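Local structure of iron-binding protein (Staphylococcus epidermidis, 4M7O) at residues S27-N32 with H86-N91; V48-D53 with K62-A67; P80-A85 with G104-Y109; D121-I126 with P260-D265; N32-Y37 with D52-D57. The protein probably captures iron, perhaps as a chelate, outside the cell and hands it to a membrane transporter, as solute-binding proteins of this family do. One frame throughout, in Å; residues are numbered along the deposited sequence.

Interaction 1. Residues S27-N32 with H86-N91; sequences SLIPSN and HESQKN
At the C-terminal edge of the parallel sheet, where strands 25-27 and 82-86 run out into loops, L28 and I29 meet H86, S88 and Q89 just ahead of helix 30-38. One hydrogen bond ties the two loops together: Q89 NE2 donates a hydrogen bond to the backbone L28 O at 2.8 Å, with a fairly straight N-H...O angle of 164°. The acceptor lies almost in the amide plane of Q89, whereas the nitrogen sits well above the carbonyl plane of L28, 51° out of it. The other end of the same amide is occupied as well, because H86 N donates to Q89 OE1 at 2.9 Å. With both ends engaged, the amide is fixed in rotation and bridges one loop to the backbone of the other.

Apolar packing flanks this polar link. I29, the N-cap residue of helix 30-38, has CG1 anti to its backbone N (chi1 -158°), which carries CD1 to H86 CB at 3.7 Å and also close to H86 CG. Its other branch, CG2, lies 3.8 Å from H86 CB, and the two side chains cross obliquely. CD1 further reaches S88 OG at 3.8 Å. That hydroxyl shares a hydrogen bond of 2.8 Å with H86 ND1, which restrains the imidazole on its ND1 side. On the helix side, N32 OD1 lies at the ring edge of H86, while N32 ND2 is hydrogen-bonded to A85. Neighbouring strand ends that turn into loops and a helix N-terminus are typical of the C-terminal edge of a Rossmann-like alpha/beta domain, the edge where such folds commonly place their binding sites.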
# COMPACT_ATOMS: atom_id res chain seq x y z
N SER A 27 9.75 14.85 -1.19
CA SER A 27 8.91 13.64 -1.33
C SER A 27 7.85 13.61 -0.25
O SER A 27 8.18 13.69 0.94
CB SER A 27 9.76 12.39 -1.25
OG SER A 27 8.97 11.22 -1.43
N LEU A 28 6.58 13.47 -0.65
CA LEU A 28 5.45 13.66 0.27
C LEU A 28 4.71 12.40 0.70
O LEU A 28 3.69 12.49 1.41
CB LEU A 28 4.46 14.68 -0.31
CG LEU A 28 5.01 16.11 -0.37
CD1 LEU A 28 3.91 17.12 -0.74
CD2 LEU A 28 5.67 16.47 0.94
N ILE A 29 5.19 11.23 0.29
CA ILE A 29 4.57 9.99 0.73
C ILE A 29 5.67 8.93 0.84
O ILE A 29 6.61 8.94 0.05
CB ILE A 29 3.39 9.57 -0.21
CG1 ILE A 29 2.40 8.62 0.50
CG2 ILE A 29 3.92 8.96 -1.51
CD1 ILE A 29 0.99 8.64 -0.07
N PRO A 30 5.60 8.06 1.87
CA PRO A 30 6.76 7.18 2.07
C PRO A 30 7.11 6.29 0.87
O PRO A 30 8.30 6.15 0.62
CB PRO A 30 6.36 6.34 3.29
CG PRO A 30 5.40 7.26 4.05
CD PRO A 30 4.61 7.92 2.95
N SER A 31 6.14 5.75 0.13
CA SER A 31 6.49 4.93 -1.03
C SER A 31 7.38 5.68 -2.03
O SER A 31 8.38 5.14 -2.53
CB SER A 31 5.26 4.35 -1.72
OG SER A 31 4.30 5.35 -1.99
N ASN A 32 7.03 6.93 -2.32
CA ASN A 32 7.86 7.81 -3.15
C ASN A 32 9.29 7.91 -2.61
O ASN A 32 10.26 7.77 -3.36
CB ASN A 32 7.25 9.21 -3.24
CG ASN A 32 6.09 9.28 -4.21
OD1 ASN A 32 5.74 8.29 -4.85
ND2 ASN A 32 5.48 10.47 -4.33
N HIS A 86 1.59 12.08 -4.38
CA HIS A 86 0.86 10.86 -4.72
C HIS A 86 -0.56 11.21 -5.14
O HIS A 86 -1.13 12.18 -4.63
CB HIS A 86 0.81 9.98 -3.48
CG HIS A 86 0.57 8.53 -3.77
ND1 HIS A 86 -0.63 7.91 -3.48
CD2 HIS A 86 1.37 7.57 -4.29
CE1 HIS A 86 -0.56 6.64 -3.82
NE2 HIS A 86 0.65 6.41 -4.32
N GLU A 87 -1.13 10.43 -6.06
CA GLU A 87 -2.50 10.65 -6.51
C GLU A 87 -3.47 10.72 -5.33
O GLU A 87 -4.40 11.51 -5.34
CB GLU A 87 -2.95 9.57 -7.50
CG GLU A 87 -4.29 9.83 -8.16
CD GLU A 87 -4.78 8.67 -9.01
OE1 GLU A 87 -4.03 7.67 -9.17
OE2 GLU A 87 -5.92 8.75 -9.51
N SER A 88 -3.23 9.93 -4.29
CA SER A 88 -4.13 9.92 -3.13
C SER A 88 -4.19 11.25 -2.38
O SER A 88 -5.07 11.45 -1.54
CB SER A 88 -3.75 8.79 -2.15
OG SER A 88 -2.43 8.97 -1.66
N GLN A 89 -3.28 12.17 -2.71
CA GLN A 89 -3.13 13.45 -2.02
C GLN A 89 -3.64 14.64 -2.81
O GLN A 89 -3.57 15.77 -2.31
CB GLN A 89 -1.65 13.70 -1.67
CG GLN A 89 -1.06 12.69 -0.71
CD GLN A 89 0.45 12.78 -0.61
OE1 GLN A 89 1.15 12.97 -1.61
NE2 GLN A 89 0.96 12.64 0.61
N LYS A 90 -4.11 14.42 -4.03
CA LYS A 90 -4.61 15.53 -4.84
C LYS A 90 -5.64 16.39 -4.12
O LYS A 90 -5.60 17.62 -4.21
CB LYS A 90 -5.19 15.05 -6.18
CG LYS A 90 -4.14 14.58 -7.19
CD LYS A 90 -4.77 14.43 -8.57
CE LYS A 90 -3.88 13.65 -9.53
NZ LYS A 90 -4.58 13.39 -10.82
N ASN A 91 -6.54 15.75 -3.37
CA ASN A 91 -7.65 16.47 -2.73
C ASN A 91 -7.33 17.15 -1.39
O ASN A 91 -8.13 17.94 -0.89
CB ASN A 91 -8.86 15.56 -2.59
CG ASN A 91 -9.43 15.17 -3.93
OD1 ASN A 91 -9.53 16.01 -4.84
ND2 ASN A 91 -9.80 13.90 -4.09

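Interaction 2. Residues V48-D53 with K62-A67; sequences VSTVDD and KKQFDA
V48 is gripped at both ends of its backbone by the strand beside it: its N donates to K63 O at 2.8 Å, and its O accepts from F65 N at 2.8 Å. T50 N then bonds to F65 O, 2.8 Å away, but from above the carbonyl plane and with a more bent angle of 136°, as the chain leaves the strand. This alternation is that of parallel pairing, with V48 opposite Q64 and S49 opposite F65. A CA-H...O contact, from S49 CA to F65 O at 3.1 Å, supplements it.

Past the last bridge, a water joins T50 OG1 to A67 N, accepting from the latter. S49 begins a type I turn reaching D52, whose OD1 takes both S49 N and S49 OG (2.7 Å), while S49 OG in turn accepts from V51 N in an ST turn.

Around these bonds the packing is partly aliphatic. V48 CG1 lies 3.6 Å from K62 CD, midway along a lysine chain that bends at its end (chi4 53°) to bring NZ to Y37 OH. T50 CG2 rests against the F65 carbonyl and near Q64 OE1. Strand 63-65 is outermost in this sheet, next to strand 45-49; V48 also touches T33 of helix 30-38, whereas the F65 ring packs on E74 and L75 of helix 72-77.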
# COMPACT_ATOMS: atom_id res chain seq x y z
N VAL A 48 10.95 15.40 3.33
CA VAL A 48 10.11 14.21 3.29
C VAL A 48 8.89 14.51 4.12
O VAL A 48 8.76 15.61 4.65
CB VAL A 48 10.84 12.98 3.86
CG1 VAL A 48 11.97 12.58 2.93
CG2 VAL A 48 11.40 13.29 5.25
N SER A 49 7.98 13.55 4.25
CA SER A 49 6.80 13.80 5.06
C SER A 49 7.06 13.41 6.50
O SER A 49 8.03 12.71 6.81
CB SER A 49 5.60 13.03 4.51
OG SER A 49 5.57 11.72 5.04
N THR A 50 6.19 13.85 7.39
CA THR A 50 6.34 13.58 8.81
C THR A 50 6.15 12.12 9.15
O THR A 50 6.43 11.71 10.28
CB THR A 50 5.32 14.38 9.59
OG1 THR A 50 4.06 14.26 8.93
CG2 THR A 50 5.74 15.85 9.66
N VAL A 51 5.64 11.33 8.20
CA VAL A 51 5.44 9.90 8.45
C VAL A 51 6.40 9.00 7.67
O VAL A 51 6.23 7.79 7.65
CB VAL A 51 3.98 9.47 8.20
CG1 VAL A 51 3.05 10.16 9.19
CG2 VAL A 51 3.55 9.77 6.75
N ASP A 52 7.42 9.58 7.05
CA ASP A 52 8.45 8.75 6.40
C ASP A 52 9.27 7.97 7.44
O ASP A 52 9.73 8.53 8.43
CB ASP A 52 9.35 9.61 5.52
CG ASP A 52 8.76 9.84 4.14
OD1 ASP A 52 7.85 10.68 4.00
OD2 ASP A 52 9.17 9.15 3.19
N ASP A 53 9.43 6.66 7.20
CA ASP A 53 9.98 5.73 8.19
C ASP A 53 11.04 4.80 7.60
O ASP A 53 11.54 3.90 8.27
CB ASP A 53 8.85 4.86 8.77
CG ASP A 53 7.93 4.27 7.68
OD1 ASP A 53 8.35 4.15 6.50
OD2 ASP A 53 6.77 3.92 8.00
N LYS A 62 16.85 16.43 6.76
CA LYS A 62 15.79 16.80 5.81
C LYS A 62 14.72 17.68 6.46
O LYS A 62 14.52 17.60 7.68
CB LYS A 62 15.10 15.54 5.23
CG LYS A 62 16.05 14.56 4.55
CD LYS A 62 15.30 13.55 3.70
CE LYS A 62 16.27 12.65 2.96
NZ LYS A 62 17.27 12.00 3.86
N LYS A 63 14.03 18.48 5.66
CA LYS A 63 12.81 19.15 6.11
C LYS A 63 11.67 18.13 6.19
O LYS A 63 11.57 17.23 5.35
CB LYS A 63 12.41 20.26 5.14
CG LYS A 63 13.43 21.37 4.98
CD LYS A 63 13.54 22.20 6.24
CE LYS A 63 14.84 22.99 6.26
NZ LYS A 63 14.87 23.93 7.40
N GLN A 64 10.81 18.26 7.20
CA GLN A 64 9.65 17.39 7.35
C GLN A 64 8.37 18.16 7.09
O GLN A 64 8.15 19.24 7.65
CB GLN A 64 9.60 16.83 8.76
CG GLN A 64 10.64 15.78 9.06
CD GLN A 64 10.40 15.15 10.40
OE1 GLN A 64 9.32 14.61 10.67
NE2 GLN A 64 11.40 15.24 11.28
N PHE A 65 7.51 17.59 6.26
CA PHE A 65 6.25 18.24 5.92
C PHE A 65 5.07 17.37 6.32
O PHE A 65 5.10 16.14 6.15
CB PHE A 65 6.20 18.55 4.43
CG PHE A 65 7.27 19.50 3.99
CD1 PHE A 65 7.12 20.86 4.20
CD2 PHE A 65 8.44 19.05 3.40
CE1 PHE A 65 8.12 21.77 3.82
CE2 PHE A 65 9.45 19.95 3.02
CZ PHE A 65 9.28 21.31 3.23
N ASP A 66 4.04 18.01 6.86
CA ASP A 66 2.79 17.31 7.15
C ASP A 66 1.96 17.38 5.89
O ASP A 66 1.44 18.44 5.55
CB ASP A 66 2.05 18.03 8.28
CG ASP A 66 0.84 17.25 8.77
OD1 ASP A 66 0.35 16.35 8.05
OD2 ASP A 66 0.38 17.56 9.89
N ALA A 67 1.83 16.25 5.19
CA ALA A 67 1.12 16.22 3.91
C ALA A 67 -0.36 16.59 4.05
O ALA A 67 -1.00 16.97 3.06
CB ALA A 67 1.26 14.86 3.27
O HOH W 1 2.85 13.65 6.49

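Interaction 3. Residues P80-A85 with G104-Y109; sequences PDLILA and GVKVVY
I83 and V108 lie at the heart of a parallel strand pair whose axes run 12° apart at 4.7 Å, held by backbone bonds from I83 N to K106 O (2.9 Å), V108 N to I83 O (3.0 Å) and A85 N to V108 O. The pair belongs to a beta-alpha-beta unit: strand 82-86, helix 94-102 and strand 106-110, with the helix closed by a Schellman motif at G104 before the chain enters the second strand.

On the face that bears I83 and A85, I83 extends CG1 and CD1 toward V105 CG1, with CD1 at 3.8 Å, and the two side chains cross at about a right angle. P80 CG meets the same methyl from the strand's entrance, at 4.0 Å. L97 and L100 of helix 94-102 cover I83, so the connecting helix packs on the strands it links.

L82 and L84 line the other face. L84 has CG anti to its backbone N (chi1 -171°), and this swings CD1 alongside V108, 4.0 Å from V108 CB, both side chains pointing the same way. L82 similarly lies beside K106, its CD1 3.7 Å from K106 CG; the lysine contributes its aliphatic stem here, and its far end leads off from the neighbouring strand. I126 and L129 of helix 116-129 pack on L84 from this face. At the C-terminal end of the pair, A85 CB reaches the Y109 ring obliquely, 3.8 Å from Y109 CD1.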
# COMPACT_ATOMS: atom_id res chain seq x y z
N PRO A 80 12.50 23.78 -3.58
CA PRO A 80 12.56 22.51 -4.31
C PRO A 80 12.45 22.73 -5.82
O PRO A 80 11.84 23.71 -6.25
CB PRO A 80 11.30 21.78 -3.83
CG PRO A 80 10.32 22.89 -3.60
CD PRO A 80 11.14 24.06 -3.08
N ASP A 81 13.05 21.83 -6.60
CA ASP A 81 12.84 21.83 -8.04
C ASP A 81 11.90 20.68 -8.44
O ASP A 81 11.42 20.62 -9.57
CB ASP A 81 14.16 21.74 -8.81
CG ASP A 81 15.07 20.63 -8.30
OD1 ASP A 81 14.62 19.75 -7.54
OD2 ASP A 81 16.27 20.62 -8.69
N LEU A 82 11.63 19.78 -7.49
CA LEU A 82 10.64 18.72 -7.72
C LEU A 82 9.90 18.40 -6.43
O LEU A 82 10.53 18.18 -5.38
CB LEU A 82 11.32 17.45 -8.24
CG LEU A 82 10.39 16.25 -8.39
CD1 LEU A 82 9.38 16.50 -9.50
CD2 LEU A 82 11.17 14.97 -8.65
N ILE A 83 8.58 18.38 -6.49
CA ILE A 83 7.79 17.87 -5.37
C ILE A 83 7.06 16.62 -5.85
O ILE A 83 6.16 16.69 -6.69
CB ILE A 83 6.76 18.86 -4.86
CG1 ILE A 83 7.43 20.15 -4.40
CG2 ILE A 83 5.93 18.23 -3.73
CD1 ILE A 83 6.45 21.26 -4.11
N LEU A 84 7.46 15.49 -5.29
CA LEU A 84 6.96 14.22 -5.77
C LEU A 84 5.88 13.74 -4.80
O LEU A 84 6.18 13.21 -3.72
CB LEU A 84 8.12 13.22 -5.85
CG LEU A 84 7.80 11.90 -6.53
CD1 LEU A 84 7.30 12.15 -7.94
CD2 LEU A 84 9.02 10.98 -6.53
N ALA A 85 4.63 13.93 -5.21
CA ALA A 85 3.49 13.58 -4.36
C ALA A 85 2.77 12.36 -4.92
O ALA A 85 3.26 11.71 -5.84
CB ALA A 85 2.52 14.76 -4.23
N GLY A 104 6.33 27.71 -10.56
CA GLY A 104 7.20 26.98 -11.47
C GLY A 104 7.94 25.79 -10.89
O GLY A 104 8.87 25.25 -11.50
N VAL A 105 7.55 25.36 -9.69
CA VAL A 105 8.10 24.13 -9.16
C VAL A 105 7.40 22.96 -9.85
O VAL A 105 6.18 22.98 -10.02
CB VAL A 105 7.92 24.04 -7.63
CG1 VAL A 105 8.34 22.68 -7.12
CG2 VAL A 105 8.73 25.14 -6.94
N LYS A 106 8.16 21.97 -10.29
CA LYS A 106 7.59 20.79 -10.94
C LYS A 106 6.87 19.95 -9.87
O LYS A 106 7.48 19.51 -8.90
CB LYS A 106 8.71 19.97 -11.60
CG LYS A 106 8.27 18.66 -12.25
CD LYS A 106 7.55 18.87 -13.59
CE LYS A 106 7.18 17.51 -14.21
NZ LYS A 106 6.50 17.65 -15.53
N VAL A 107 5.56 19.78 -10.04
CA VAL A 107 4.77 19.03 -9.06
C VAL A 107 4.15 17.80 -9.71
O VAL A 107 3.39 17.91 -10.67
CB VAL A 107 3.64 19.89 -8.47
CG1 VAL A 107 2.80 19.06 -7.50
CG2 VAL A 107 4.22 21.13 -7.78
N VAL A 108 4.49 16.62 -9.18
CA VAL A 108 4.03 15.37 -9.77
C VAL A 108 3.26 14.50 -8.78
O VAL A 108 3.69 14.29 -7.65
CB VAL A 108 5.21 14.57 -10.36
CG1 VAL A 108 4.73 13.20 -10.86
CG2 VAL A 108 5.86 15.35 -11.49
N TYR A 109 2.11 14.00 -9.23
CA TYR A 109 1.30 13.09 -8.43
C TYR A 109 1.44 11.66 -8.95
O TYR A 109 0.81 11.29 -9.95
CB TYR A 109 -0.17 13.51 -8.45
CG TYR A 109 -0.41 14.87 -7.85
CD1 TYR A 109 -0.52 15.03 -6.48
CD2 TYR A 109 -0.52 16.00 -8.65
CE1 TYR A 109 -0.75 16.27 -5.91
CE2 TYR A 109 -0.75 17.26 -8.09
CZ TYR A 109 -0.86 17.38 -6.72
OH TYR A 109 -1.08 18.60 -6.13

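Interaction 4. Residues D121-I126 with P260-D265; sequences DTFKSI and PGPRID
P260 faces T122 and F123 of helix 116-129 through its carbonyl oxygen, at the point where the second segment comes in toward helix 264-275. A water spans the distance to the threonine, donating to P260 O at 2.7 Å and to T122 OG1 at 2.7 Å. T122 OG1 and P260 O are themselves 4.5 Å apart, too far to bond directly. T122 OG1 also bonds to the backbone of T119 one turn earlier in its own helix, so the hydroxyl is shared between its helix and the water. P260 O lies near the plane of the F123 ring as well, at its edge, 4.1 Å from F123 CE1.

G261 takes the phenyl more closely. Its carbonyl oxygen lies in the ring plane, 3.6 Å from F123 CZ, so the C-H rim of the ring, rather than its pi face, looks at the backbone. F123 gets there with CG anti to its own carbonyl carbon (chi1 -67°), a torsion that sends the ring out from the helix to this loop. G261 also opens the type I turn that ends at I264. P262 follows, its N 3.7 Å from F123 CZ and its ring carbon CD 4.4 Å from the same atom.

R263 occupies the N-cap position as helix 264-275 starts and pairs with E34 of helix 30-38, while L139, V140 and T143 of helix 133-152 also touch F123. The chemistry is therefore that of a buried aromatic edge set against carbonyl oxygens: the slightly positive ring hydrogens are probably favourable neighbours for them, and between these two segments the hydrogen bonding runs through a water.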
# COMPACT_ATOMS: atom_id res chain seq x y z
N ASP A 121 4.89 -0.11 -12.56
CA ASP A 121 4.65 1.05 -13.42
C ASP A 121 5.19 2.32 -12.79
O ASP A 121 5.86 3.10 -13.46
CB ASP A 121 3.17 1.25 -13.73
CG ASP A 121 2.66 0.28 -14.78
OD1 ASP A 121 3.49 -0.41 -15.42
OD2 ASP A 121 1.42 0.22 -14.97
N THR A 122 4.91 2.56 -11.51
CA THR A 122 5.37 3.81 -10.90
C THR A 122 6.88 3.84 -10.75
O THR A 122 7.48 4.93 -10.77
CB THR A 122 4.72 4.10 -9.54
OG1 THR A 122 5.24 3.19 -8.56
CG2 THR A 122 3.19 3.99 -9.62
N PHE A 123 7.51 2.68 -10.61
CA PHE A 123 8.97 2.64 -10.53
C PHE A 123 9.51 3.23 -11.82
O PHE A 123 10.35 4.12 -11.78
CB PHE A 123 9.50 1.21 -10.38
CG PHE A 123 9.16 0.56 -9.07
CD1 PHE A 123 8.44 1.24 -8.09
CD2 PHE A 123 9.55 -0.75 -8.80
CE1 PHE A 123 8.12 0.63 -6.88
CE2 PHE A 123 9.24 -1.37 -7.59
CZ PHE A 123 8.52 -0.67 -6.63
N LYS A 124 9.01 2.74 -12.95
CA LYS A 124 9.44 3.22 -14.26
C LYS A 124 9.10 4.69 -14.49
O LYS A 124 9.89 5.42 -15.09
CB LYS A 124 8.82 2.38 -15.37
CG LYS A 124 9.41 0.98 -15.50
N SER A 125 7.93 5.12 -14.04
CA SER A 125 7.50 6.51 -14.23
C SER A 125 8.44 7.45 -13.52
O SER A 125 8.88 8.46 -14.09
CB SER A 125 6.08 6.72 -13.71
OG SER A 125 5.14 6.22 -14.64
N ILE A 126 8.76 7.12 -12.27
CA ILE A 126 9.65 7.96 -11.47
C ILE A 126 11.06 7.90 -12.03
O ILE A 126 11.79 8.89 -12.00
CB ILE A 126 9.64 7.55 -9.99
CG1 ILE A 126 8.25 7.77 -9.41
CG2 ILE A 126 10.71 8.35 -9.19
CD1 ILE A 126 8.07 7.17 -8.03
N PRO A 260 2.86 0.76 -1.91
CA PRO A 260 3.35 0.51 -3.28
C PRO A 260 4.82 0.90 -3.47
O PRO A 260 5.13 1.74 -4.33
CB PRO A 260 2.44 1.39 -4.14
CG PRO A 260 2.02 2.52 -3.21
CD PRO A 260 1.87 1.85 -1.87
N GLY A 261 5.72 0.30 -2.69
CA GLY A 261 7.13 0.58 -2.81
C GLY A 261 7.97 -0.66 -3.09
O GLY A 261 7.45 -1.73 -3.41
N PRO A 262 9.30 -0.52 -2.98
CA PRO A 262 10.22 -1.61 -3.29
C PRO A 262 10.12 -2.79 -2.33
O PRO A 262 10.69 -3.84 -2.64
CB PRO A 262 11.59 -0.94 -3.14
CG PRO A 262 11.32 0.53 -3.36
CD PRO A 262 10.01 0.73 -2.68
N ARG A 263 9.44 -2.64 -1.20
CA ARG A 263 9.35 -3.75 -0.25
C ARG A 263 7.99 -4.49 -0.28
O ARG A 263 7.62 -5.14 0.69
CB ARG A 263 9.70 -3.28 1.18
CG ARG A 263 11.14 -2.71 1.32
CD ARG A 263 11.40 -2.18 2.73
NE ARG A 263 10.53 -1.05 3.06
CZ ARG A 263 9.92 -0.87 4.23
NH1 ARG A 263 10.09 -1.75 5.21
NH2 ARG A 263 9.15 0.18 4.43
N ILE A 264 7.28 -4.41 -1.41
CA ILE A 264 6.01 -5.12 -1.55
C ILE A 264 6.11 -6.62 -1.34
O ILE A 264 5.11 -7.27 -1.00
CB ILE A 264 5.36 -4.96 -2.94
CG1 ILE A 264 6.43 -4.91 -4.02
CG2 ILE A 264 4.44 -3.77 -2.98
CD1 ILE A 264 5.87 -4.99 -5.41
N ASP A 265 7.28 -7.20 -1.58
CA ASP A 265 7.44 -8.64 -1.40
C ASP A 265 7.24 -9.00 0.07
O ASP A 265 6.68 -10.06 0.39
CB ASP A 265 8.81 -9.11 -1.89
CG ASP A 265 9.95 -8.58 -1.03
OD1 ASP A 265 10.18 -7.36 -1.04
OD2 ASP A 265 10.63 -9.39 -0.35
O HOH W 2 4.25 3.61 -6.06

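Interaction 5. Residues N32-Y37 with D52-D57; sequences NTEILY and DDYPKD
Y37 and P55 meet in a CH-pi contact: P55 CD sits over the centre of the phenol ring, 4.0 Å from its centroid and only 11° off the ring normal. P55 CG leans over the same ring toward Y37 CD2, at 3.8 Å. The peptide bond before P55 is cis, and Y54 CG is anti to its backbone N (chi1 -163°); P55 CB lies over one face of the Y54 ring, offset toward the rim. The proline is thus wedged between two tyrosines, while K62 holds the hydroxyl of Y37.

E34, one turn earlier, is extended beyond CG and crosses the Y54 side chain at about a right angle. Its OE1 lies 3.8 Å from Y54 CD1, with carboxylate and ring planes 43° apart. T33 turns OG1 to the side beside its backbone N, aiming it at the carboxylate of D52. A hydrogen bond from T33 OG1 to D52 OD2 is modelled, but the position of OD2 is uncertain and its length carries little weight.

E34 OE2 and D53 OD1 are 4.4 Å apart, two like charges that R259 bridges by salt bridges to both; R263 adds another to E34 and a cation-pi contact to Y54. The contact accordingly combines a proline packed between two tyrosine rings with a pair of acids whose mutual repulsion the arginines would be expected to offset, probably favouring the ionised form of both carboxylates, one on the helix and one on the loop.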
# COMPACT_ATOMS: atom_id res chain seq x y z
N ASN A 32 7.03 6.93 -2.32
CA ASN A 32 7.86 7.81 -3.15
C ASN A 32 9.29 7.91 -2.61
O ASN A 32 10.26 7.77 -3.36
CB ASN A 32 7.25 9.21 -3.24
CG ASN A 32 6.09 9.28 -4.21
OD1 ASN A 32 5.74 8.29 -4.85
ND2 ASN A 32 5.48 10.47 -4.33
N THR A 33 9.41 8.14 -1.31
CA THR A 33 10.73 8.30 -0.72
C THR A 33 11.54 7.02 -0.86
O THR A 33 12.73 7.08 -1.18
CB THR A 33 10.64 8.67 0.75
OG1 THR A 33 9.89 9.90 0.88
CG2 THR A 33 12.04 8.87 1.35
N GLU A 34 10.90 5.87 -0.64
CA GLU A 34 11.62 4.60 -0.73
C GLU A 34 12.15 4.37 -2.14
O GLU A 34 13.27 3.90 -2.31
CB GLU A 34 10.71 3.44 -0.29
CG GLU A 34 10.38 3.46 1.20
CD GLU A 34 9.74 2.15 1.66
OE1 GLU A 34 10.15 1.07 1.17
OE2 GLU A 34 8.84 2.21 2.53
N ILE A 35 11.33 4.71 -3.13
CA ILE A 35 11.68 4.50 -4.53
C ILE A 35 12.84 5.41 -4.93
O ILE A 35 13.77 4.98 -5.62
CB ILE A 35 10.47 4.77 -5.44
CG1 ILE A 35 9.36 3.74 -5.20
CG2 ILE A 35 10.90 4.78 -6.91
CD1 ILE A 35 8.04 4.11 -5.86
N LEU A 36 12.78 6.68 -4.52
CA LEU A 36 13.84 7.64 -4.80
C LEU A 36 15.18 7.16 -4.28
O LEU A 36 16.20 7.27 -4.96
CB LEU A 36 13.51 9.01 -4.20
CG LEU A 36 12.44 9.80 -4.95
CD1 LEU A 36 12.00 11.05 -4.16
CD2 LEU A 36 13.01 10.19 -6.33
N TYR A 37 15.19 6.63 -3.06
CA TYR A 37 16.42 6.11 -2.46
C TYR A 37 16.91 4.92 -3.27
O TYR A 37 18.11 4.79 -3.51
CB TYR A 37 16.20 5.72 -0.99
CG TYR A 37 16.63 6.78 0.00
CD1 TYR A 37 15.79 7.82 0.35
CD2 TYR A 37 17.88 6.72 0.61
CE1 TYR A 37 16.17 8.76 1.27
CE2 TYR A 37 18.27 7.67 1.52
CZ TYR A 37 17.41 8.69 1.84
OH TYR A 37 17.79 9.65 2.74
N ASP A 52 7.42 9.58 7.05
CA ASP A 52 8.45 8.75 6.40
C ASP A 52 9.27 7.97 7.44
O ASP A 52 9.73 8.53 8.43
CB ASP A 52 9.35 9.61 5.52
CG ASP A 52 8.76 9.84 4.14
OD1 ASP A 52 7.85 10.68 4.00
OD2 ASP A 52 9.17 9.15 3.19
N ASP A 53 9.43 6.66 7.20
CA ASP A 53 9.98 5.73 8.19
C ASP A 53 11.04 4.80 7.60
O ASP A 53 11.54 3.90 8.27
CB ASP A 53 8.85 4.86 8.77
CG ASP A 53 7.93 4.27 7.68
OD1 ASP A 53 8.35 4.15 6.50
OD2 ASP A 53 6.77 3.92 8.00
N TYR A 54 11.37 5.01 6.33
CA TYR A 54 12.29 4.12 5.64
C TYR A 54 13.00 4.88 4.53
O TYR A 54 12.37 5.62 3.78
CB TYR A 54 11.54 2.89 5.07
CG TYR A 54 12.45 1.73 4.72
CD1 TYR A 54 13.06 1.64 3.47
CD2 TYR A 54 12.73 0.74 5.65
CE1 TYR A 54 13.91 0.57 3.16
CE2 TYR A 54 13.58 -0.32 5.35
CZ TYR A 54 14.16 -0.40 4.11
OH TYR A 54 14.99 -1.46 3.83
N PRO A 55 14.31 4.68 4.41
CA PRO A 55 15.11 3.77 5.24
C PRO A 55 15.46 4.36 6.61
O PRO A 55 14.89 5.37 7.00
CB PRO A 55 16.39 3.59 4.41
CG PRO A 55 16.51 4.88 3.64
CD PRO A 55 15.08 5.24 3.28
N LYS A 56 16.37 3.69 7.32
CA LYS A 56 16.78 4.12 8.64
C LYS A 56 17.27 5.56 8.55
O LYS A 56 18.04 5.90 7.65
CB LYS A 56 17.93 3.24 9.12
CG LYS A 56 18.52 3.64 10.46
CD LYS A 56 19.58 2.61 10.89
CE LYS A 56 19.95 2.75 12.35
NZ LYS A 56 20.20 4.17 12.70
N ASP A 57 16.79 6.40 9.47
CA ASP A 57 17.26 7.78 9.57
C ASP A 57 16.92 8.62 8.34
O ASP A 57 17.59 9.61 8.08
CB ASP A 57 18.77 7.83 9.82
CG ASP A 57 19.18 7.12 11.10
OD1 ASP A 57 18.29 6.85 11.93
OD2 ASP A 57 20.39 6.85 11.27

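How the interactions relate
Interactions 2 and 3 pair strands at opposite ends of one five-stranded parallel sheet, their centres about 15 Å apart, and interaction 1 sits about 11 Å from each, where strands 25-27 and 82-86 run into loops. Helix 30-38 unites much of the set: interactions 1 and 5 share N32, which hydrogen-bonds to A85 of interaction 3, and K62 of interaction 2 reaches Y37. Along the chain, interaction 2 falls between the two segments of interaction 1, and interaction 5 starts at the shared N32 and also closes before residue 86. Interaction 4 has the widest sequence separation, bringing residues 260-265 back to this N-terminal domain, where R263 pairs with E34. The returning C-terminal segment is thereby fastened to the domain that the sheet organises.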